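Long-range contact in 35 kDa hemin binding protein (Porphyromonas gingivalis, PDB 5Y1A), which probably binds hemin and joins a thioredoxin domain to an immunoglobulin-like beta-sandwich in a cargo of the type IX secretion system: residues A[179-184]-A[209-214]. Numbering follows the deposited sequence. Where two conformers were deposited one is given.
Sequences MLTAYV and LMILST
Tyr183 with Ile211 and Val184 with Met210 are antiparallel beta pairs joining strand 179-186 to strand 207-220, an outermost strand of one four-stranded sheet in the beta-sandwich region. A classic beta bulge sets Leu209 and Met210 both against Val184: Val184 N donates to Met210 O from above the carbonyl plane, 36° out of it, whereas Leu209 N reaches Val184 O almost head-on, with a C=O...N angle of 173°. Beyond Ile211 the second strand breaks into a loop, yet Leu212 N still bonds to Ala182 O at 2.8 Å.

On the sheet face turned to helix 89-102, Ile211 lies alongside the Tyr183 ring, with Ile211 CG1 3.8 Å from Tyr183 CD1; Leu94 touches both residues, and the Tyr183 hydroxyl bonds to Glu41. On the other face, Val184 has CG1 anti to the backbone N (chi1 -174°), which leaves CG2 beside that N and 3.9 Å from both Met210 CB and Leu212 CD2; the Val184 and Leu212 side chains cross nearly at right angles. The other branch of Leu212 turns instead to Ala182, bringing Leu212 CD1 to 3.9 Å from Ala182 CB.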
loop_
_atom_site.group_PDB
_atom_site.type_symbol
_atom_site.label_atom_id
_atom_site.label_comp_id
_atom_site.label_asym_id
_atom_site.label_seq_id
_atom_site.Cartn_x
_atom_site.Cartn_y
_atom_site.Cartn_z
ATOM N N MET A 179 6.542 16.492 3.260
ATOM C CA MET A 179 6.962 15.140 2.947
ATOM C C MET A 179 5.811 14.391 2.276
ATOM O O MET A 179 4.646 14.693 2.514
ATOM C CB MET A 179 7.335 14.418 4.250
ATOM C CG MET A 179 8.300 15.183 5.160
ATOM S SD MET A 179 9.884 15.617 4.359
ATOM C CE MET A 179 10.568 14.017 4.240
ATOM N N LEU A 180 6.147 13.421 1.436
ATOM C CA LEU A 180 5.139 12.478 0.967
ATOM C C LEU A 180 5.513 11.042 1.348
ATOM O O LEU A 180 6.667 10.596 1.147
ATOM C CB LEU A 180 4.920 12.610 -0.547
ATOM C CG LEU A 180 3.747 11.751 -1.001
ATOM C CD1 LEU A 180 2.656 12.579 -1.589
ATOM C CD2 LEU A 180 4.225 10.640 -1.951
ATOM N N THR A 181 4.551 10.347 1.957
ATOM C CA THR A 181 4.705 8.925 2.264
ATOM C C THR A 181 3.637 8.154 1.499
ATOM O O THR A 181 2.485 8.593 1.411
ATOM C CB THR A 181 4.619 8.675 3.793
ATOM O OG1 THR A 181 5.760 9.276 4.422
ATOM C CG2 THR A 181 4.622 7.189 4.118
ATOM N N ALA A 182 4.012 7.006 0.947
ATOM C CA ALA A 182 3.017 6.137 0.311
ATOM C C ALA A 182 3.192 4.704 0.821
ATOM O O ALA A 182 4.335 4.189 0.956
ATOM C CB ALA A 182 3.127 6.197 -1.217
ATOM N N TYR A 183 2.054 4.070 1.074
ATOM C CA TYR A 183 1.989 2.687 1.514
ATOM C C TYR A 183 1.293 1.822 0.464
ATOM O O TYR A 183 0.342 2.268 -0.205
ATOM C CB TYR A 183 1.158 2.539 2.812
ATOM C CG TYR A 183 1.641 3.283 4.032
ATOM C CD1 TYR A 183 3.003 3.572 4.230
ATOM C CD2 TYR A 183 0.730 3.640 5.040
ATOM C CE1 TYR A 183 3.423 4.239 5.417
ATOM C CE2 TYR A 183 1.131 4.293 6.196
ATOM C CZ TYR A 183 2.477 4.600 6.382
ATOM O OH TYR A 183 2.868 5.260 7.538
ATOM N N VAL A 184 1.778 0.585 0.326
ATOM C CA VAL A 184 0.973 -0.466 -0.300
ATOM C C VAL A 184 0.273 -1.235 0.839
ATOM O O VAL A 184 0.934 -1.750 1.747
ATOM C CB VAL A 184 1.811 -1.424 -1.168
ATOM C CG1 VAL A 184 0.849 -2.412 -1.897
ATOM C CG2 VAL A 184 2.644 -0.622 -2.217
ATOM N N LEU A 209 2.289 -3.269 3.946
ATOM C CA LEU A 209 3.382 -4.200 3.619
ATOM C C LEU A 209 4.567 -3.559 2.939
ATOM O O LEU A 209 5.674 -4.173 2.917
ATOM C CB LEU A 209 2.898 -5.367 2.737
ATOM C CG LEU A 209 1.795 -6.201 3.403
ATOM C CD1 LEU A 209 1.469 -7.377 2.450
ATOM C CD2 LEU A 209 2.156 -6.706 4.820
ATOM N N MET A 210 4.336 -2.390 2.336
ATOM C CA MET A 210 5.411 -1.627 1.698
ATOM C C MET A 210 5.295 -0.139 1.979
ATOM O O MET A 210 4.188 0.406 2.078
ATOM C CB MET A 210 5.453 -1.836 0.163
ATOM C CG MET A 210 5.453 -3.294 -0.306
ATOM S SD MET A 210 5.453 -3.467 -2.150
ATOM C CE MET A 210 7.049 -2.788 -2.555
ATOM N N ILE A 211 6.449 0.513 2.067
ATOM C CA ILE A 211 6.546 1.971 2.157
ATOM C C ILE A 211 7.426 2.379 0.974
ATOM O O ILE A 211 8.581 1.931 0.856
ATOM C CB ILE A 211 7.170 2.464 3.518
ATOM C CG1 ILE A 211 6.406 1.862 4.733
ATOM C CG2 ILE A 211 7.175 4.008 3.574
ATOM C CD1 ILE A 211 6.926 0.512 5.276
ATOM N N LEU A 212 6.881 3.230 0.112
ATOM C CA LEU A 212 7.506 3.498 -1.185
ATOM C C LEU A 212 8.689 4.464 -1.174
ATOM O O LEU A 212 9.462 4.502 -2.146
ATOM C CB LEU A 212 6.450 3.949 -2.175
ATOM C CG LEU A 212 5.338 2.909 -2.407
ATOM C CD1 LEU A 212 4.429 3.379 -3.539
ATOM C CD2 LEU A 212 5.882 1.482 -2.702
ATOM N N SER A 213 8.828 5.235 -0.097
ATOM C CA SER A 213 10.015 6.094 0.095
ATOM C C SER A 213 11.114 5.330 0.828
ATOM O O SER A 213 10.861 4.760 1.891
ATOM C CB SER A 213 9.613 7.323 0.901
ATOM O OG SER A 213 8.826 6.944 2.020
ATOM N N THR A 214 12.330 5.305 0.263
ATOM C CA THR A 214 13.472 4.641 0.920
ATOM C C THR A 214 13.504 4.930 2.431
ATOM O O THR A 214 13.575 4.014 3.261
ATOM C CB THR A 214 14.782 5.051 0.248
ATOM O OG1 THR A 214 14.800 4.481 -1.081
ATOM C CG2 THR A 214 15.974 4.536 1.052
HETATM O O HOH W 1 6.592 6.528 1.049
#